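Local structure of enoyl-CoA hydratase (Thermus thermophilus, 1WZ8) at residues A[115-127]-A[149-161]. The protein probably catalyses the reversible hydration of enoyl-CoA thioesters, as a hexameric member of the crotonase family. Numbering follows the deposited sequence.
Sequences AVGAGLALALAAD and GDHAVLLWPLLVG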
loop_
_atom_site.group_PDB
_atom_site.type_symbol
_atom_site.label_atom_id
_atom_site.label_comp_id
_atom_site.label_asym_id
_atom_site.label_seq_id
_atom_site.Cartn_x
_atom_site.Cartn_y
_atom_site.Cartn_z
ATOM N N ALA A 115 -21.187 -24.095 -4.419
ATOM C CA ALA A 115 -20.731 -22.912 -3.699
ATOM C C ALA A 115 -20.829 -21.782 -4.713
ATOM O O ALA A 115 -19.992 -21.664 -5.603
ATOM C CB ALA A 115 -19.286 -23.085 -3.224
ATOM N N VAL A 116 -21.866 -20.960 -4.574
ATOM C CA VAL A 116 -22.108 -19.850 -5.484
ATOM C C VAL A 116 -22.399 -18.571 -4.692
ATOM O O VAL A 116 -22.954 -18.625 -3.592
ATOM C CB VAL A 116 -23.325 -20.147 -6.408
ATOM C CG1 VAL A 116 -23.583 -18.966 -7.332
ATOM C CG2 VAL A 116 -23.080 -21.421 -7.217
ATOM N N GLY A 117 -22.023 -17.427 -5.258
ATOM C CA GLY A 117 -22.260 -16.150 -4.598
ATOM C C GLY A 117 -21.768 -16.105 -3.165
ATOM O O GLY A 117 -20.598 -16.376 -2.894
ATOM N N ALA A 118 -22.662 -15.761 -2.241
ATOM C CA ALA A 118 -22.308 -15.688 -0.828
ATOM C C ALA A 118 -21.774 -17.036 -0.357
ATOM O O ALA A 118 -20.970 -17.103 0.569
ATOM C CB ALA A 118 -23.525 -15.285 -0.000
ATOM N N GLY A 119 -22.234 -18.109 -0.995
ATOM C CA GLY A 119 -21.767 -19.436 -0.628
ATOM C C GLY A 119 -20.283 -19.582 -0.916
ATOM O O GLY A 119 -19.523 -20.116 -0.102
ATOM N N LEU A 120 -19.865 -19.110 -2.084
ATOM C CA LEU A 120 -18.460 -19.183 -2.455
ATOM C C LEU A 120 -17.665 -18.203 -1.592
ATOM O O LEU A 120 -16.515 -18.468 -1.241
ATOM C CB LEU A 120 -18.279 -18.850 -3.937
ATOM C CG LEU A 120 -16.865 -18.998 -4.517
ATOM C CD1 LEU A 120 -16.373 -20.443 -4.360
ATOM C CD2 LEU A 120 -16.887 -18.605 -5.986
ATOM N N ALA A 121 -18.281 -17.074 -1.248
ATOM C CA ALA A 121 -17.610 -16.076 -0.415
ATOM C C ALA A 121 -17.196 -16.686 0.922
ATOM O O ALA A 121 -16.063 -16.505 1.384
ATOM C CB ALA A 121 -18.533 -14.875 -0.182
ATOM N N LEU A 122 -18.119 -17.418 1.534
ATOM C CA LEU A 122 -17.859 -18.050 2.818
ATOM C C LEU A 122 -16.821 -19.152 2.663
ATOM O O LEU A 122 -15.914 -19.273 3.482
ATOM C CB LEU A 122 -19.158 -18.623 3.394
ATOM C CG LEU A 122 -19.089 -19.289 4.770
ATOM C CD1 LEU A 122 -18.514 -18.312 5.787
ATOM C CD2 LEU A 122 -20.485 -19.742 5.184
ATOM N N ALA A 123 -16.952 -19.940 1.599
ATOM C CA ALA A 123 -16.026 -21.037 1.327
ATOM C C ALA A 123 -14.594 -20.550 1.155
ATOM O O ALA A 123 -13.650 -21.157 1.679
ATOM C CB ALA A 123 -16.456 -21.785 0.076
ATOM N N LEU A 124 -14.425 -19.469 0.403
ATOM C CA LEU A 124 -13.092 -18.930 0.161
ATOM C C LEU A 124 -12.543 -18.071 1.299
ATOM O O LEU A 124 -11.338 -17.835 1.366
ATOM C CB LEU A 124 -13.072 -18.144 -1.152
ATOM C CG LEU A 124 -13.420 -18.957 -2.405
ATOM C CD1 LEU A 124 -13.166 -18.110 -3.652
ATOM C CD2 LEU A 124 -12.587 -20.241 -2.444
ATOM N N ALA A 125 -13.410 -17.601 2.192
ATOM C CA ALA A 125 -12.943 -16.800 3.319
ATOM C C ALA A 125 -12.304 -17.735 4.341
ATOM O O ALA A 125 -11.456 -17.327 5.146
ATOM C CB ALA A 125 -14.107 -16.041 3.957
ATOM N N ALA A 126 -12.721 -18.997 4.311
ATOM C CA ALA A 126 -12.171 -19.986 5.226
ATOM C C ALA A 126 -10.689 -20.114 4.907
ATOM O O ALA A 126 -10.256 -19.802 3.799
ATOM C CB ALA A 126 -12.869 -21.329 5.040
ATOM N N ASP A 127 -9.913 -20.575 5.876
ATOM C CA ASP A 127 -8.478 -20.723 5.679
ATOM C C ASP A 127 -8.168 -21.884 4.754
ATOM O O ASP A 127 -7.266 -21.808 3.924
ATOM C CB ASP A 127 -7.806 -20.918 7.030
ATOM C CG ASP A 127 -8.032 -19.736 7.944
ATOM O OD1 ASP A 127 -7.421 -18.677 7.694
ATOM O OD2 ASP A 127 -8.830 -19.862 8.894
ATOM N N GLY A 149 -19.064 -8.192 -6.190
ATOM C CA GLY A 149 -18.519 -7.496 -5.040
ATOM C C GLY A 149 -18.634 -8.112 -3.662
ATOM O O GLY A 149 -18.311 -7.443 -2.680
ATOM N N ASP A 150 -19.052 -9.371 -3.553
ATOM C CA ASP A 150 -19.188 -9.952 -2.223
ATOM C C ASP A 150 -17.995 -10.740 -1.686
ATOM O O ASP A 150 -18.067 -11.299 -0.590
ATOM C CB ASP A 150 -20.472 -10.794 -2.120
ATOM C CG ASP A 150 -20.438 -12.049 -2.966
ATOM O OD1 ASP A 150 -19.384 -12.368 -3.547
ATOM O OD2 ASP A 150 -21.486 -12.728 -3.039
ATOM N N HIS A 151 -16.900 -10.773 -2.439
ATOM C CA HIS A 151 -15.695 -11.472 -1.989
ATOM C C HIS A 151 -14.604 -11.549 -3.051
ATOM O O HIS A 151 -13.416 -11.467 -2.736
ATOM C CB HIS A 151 -16.018 -12.910 -1.545
ATOM C CG HIS A 151 -16.109 -13.881 -2.682
ATOM N ND1 HIS A 151 -17.222 -13.983 -3.488
ATOM C CD2 HIS A 151 -15.194 -14.737 -3.196
ATOM C CE1 HIS A 151 -16.987 -14.856 -4.452
ATOM N NE2 HIS A 151 -15.763 -15.327 -4.299
ATOM N N ALA A 152 -15.014 -11.707 -4.305
ATOM C CA ALA A 152 -14.086 -11.872 -5.414
ATOM C C ALA A 152 -12.936 -10.888 -5.508
ATOM O O ALA A 152 -11.795 -11.287 -5.709
ATOM C CB ALA A 152 -14.851 -11.888 -6.728
ATOM N N VAL A 153 -13.222 -9.602 -5.372
ATOM C CA VAL A 153 -12.155 -8.630 -5.489
ATOM C C VAL A 153 -11.177 -8.683 -4.319
ATOM O O VAL A 153 -10.035 -8.257 -4.454
ATOM C CB VAL A 153 -12.730 -7.217 -5.689
ATOM C CG1 VAL A 153 -11.612 -6.185 -5.760
ATOM C CG2 VAL A 153 -13.530 -7.194 -6.990
ATOM N N LEU A 154 -11.605 -9.224 -3.181
ATOM C CA LEU A 154 -10.693 -9.331 -2.040
ATOM C C LEU A 154 -9.842 -10.599 -2.122
ATOM O O LEU A 154 -8.624 -10.574 -1.894
ATOM C CB LEU A 154 -11.467 -9.372 -0.716
ATOM C CG LEU A 154 -10.575 -9.499 0.529
ATOM C CD1 LEU A 154 -9.851 -8.181 0.749
ATOM C CD2 LEU A 154 -11.402 -9.853 1.758
ATOM N N LEU A 155 -10.492 -11.703 -2.469
ATOM C CA LEU A 155 -9.840 -13.002 -2.492
ATOM C C LEU A 155 -9.224 -13.570 -3.771
ATOM O O LEU A 155 -8.096 -14.063 -3.735
ATOM C CB LEU A 155 -10.815 -14.041 -1.916
ATOM C CG LEU A 155 -11.533 -13.668 -0.605
ATOM C CD1 LEU A 155 -12.512 -14.771 -0.209
ATOM C CD2 LEU A 155 -10.512 -13.439 0.499
ATOM N N TRP A 156 -9.935 -13.508 -4.897
ATOM C CA TRP A 156 -9.423 -14.116 -6.131
ATOM C C TRP A 156 -8.034 -13.761 -6.672
ATOM O O TRP A 156 -7.273 -14.657 -7.041
ATOM C CB TRP A 156 -10.446 -13.958 -7.266
ATOM C CG TRP A 156 -11.631 -14.870 -7.131
ATOM C CD1 TRP A 156 -12.511 -14.925 -6.084
ATOM C CD2 TRP A 156 -12.082 -15.841 -8.085
ATOM N NE1 TRP A 156 -13.480 -15.870 -6.331
ATOM C CE2 TRP A 156 -13.241 -16.446 -7.551
ATOM C CE3 TRP A 156 -11.618 -16.258 -9.339
ATOM C CZ2 TRP A 156 -13.945 -17.449 -8.230
ATOM C CZ3 TRP A 156 -12.319 -17.258 -10.013
ATOM C CH2 TRP A 156 -13.470 -17.839 -9.453
ATOM N N PRO A 157 -7.678 -12.470 -6.734
ATOM C CA PRO A 157 -6.343 -12.167 -7.264
ATOM C C PRO A 157 -5.198 -12.896 -6.570
ATOM O O PRO A 157 -4.268 -13.370 -7.232
ATOM C CB PRO A 157 -6.245 -10.651 -7.108
ATOM C CG PRO A 157 -7.675 -10.214 -7.300
ATOM C CD PRO A 157 -8.424 -11.230 -6.455
ATOM N N LEU A 158 -5.255 -12.972 -5.241
ATOM C CA LEU A 158 -4.201 -13.635 -4.477
ATOM C C LEU A 158 -4.371 -15.145 -4.401
ATOM O O LEU A 158 -3.574 -15.833 -3.764
ATOM C CB LEU A 158 -4.112 -13.063 -3.061
ATOM C CG LEU A 158 -3.463 -11.686 -2.911
ATOM C CD1 LEU A 158 -3.427 -11.299 -1.436
ATOM C CD2 LEU A 158 -2.052 -11.711 -3.490
ATOM N N LEU A 159 -5.408 -15.662 -5.052
ATOM C CA LEU A 159 -5.643 -17.099 -5.059
ATOM C C LEU A 159 -5.273 -17.712 -6.405
ATOM O O LEU A 159 -4.504 -18.676 -6.465
ATOM C CB LEU A 159 -7.114 -17.416 -4.748
ATOM C CG LEU A 159 -7.600 -17.220 -3.307
ATOM C CD1 LEU A 159 -9.083 -17.532 -3.234
ATOM C CD2 LEU A 159 -6.830 -18.132 -2.359
ATOM N N VAL A 160 -5.805 -17.142 -7.482
ATOM C CA VAL A 160 -5.555 -17.668 -8.819
ATOM C C VAL A 160 -4.888 -16.724 -9.813
ATOM O O VAL A 160 -4.623 -17.112 -10.951
ATOM C CB VAL A 160 -6.868 -18.173 -9.466
ATOM C CG1 VAL A 160 -7.472 -19.276 -8.613
ATOM C CG2 VAL A 160 -7.849 -17.021 -9.633
ATOM N N GLY A 161 -4.609 -15.493 -9.402
ATOM C CA GLY A 161 -3.986 -14.567 -10.327
ATOM C C GLY A 161 -5.055 -13.813 -11.091
ATOM O O GLY A 161 -6.193 -14.274 -11.192
#
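His-151 lays one face of its imidazole on Ala-121 of helix 118-125 while its two nitrogens are hydrogen-bonded to Asp-150 and Trp-156. Histidine suits this place because its ring offers a donor, an acceptor and a flat face; Ala-121 CA makes a CH-pi contact 3.8 Å from the His-151 ring centroid. His-151 ND1 donates to Asp-150 OD1 over 2.7 Å, from the syn side but tilted out of the carboxylate plane, at 164°. His-151 NE2 accepts the indole N-H of Trp-156 NE1, 3.1 Å away and 31° out of the imidazole plane, so the two bonds fix the ring's rotation. The small Ala-121 lets the helix come close, its CB 3.5 Å from His-151 CB. In the crotonase fold helix 118-125 follows strand 114-116, and the Asp-150 carboxylate, at the start of the helix beside Gly-117 and Ala-118, lies near a methylpentanediol, probably from the crystallisation liquor, which may mark a pocket. An alanine in place of His-151 would keep the CB contact but is likely to leave Ala-121 CA without the ring face, and Trp-156 NE1 and Asp-150 OD1 without their common partner. On both sides of Ala-121 in the sequence, leucines have branches long enough to reach the indole. Leu-124, with CG anti to its carbonyl carbon (chi1 -61°), sends CD1 to within 3.5 Å of Trp-156 NE1, while its CB meets Leu-155 CD1. Leu-120 CD2 reaches the indole's edge at Trp-156 CZ2, 3.9 Å away.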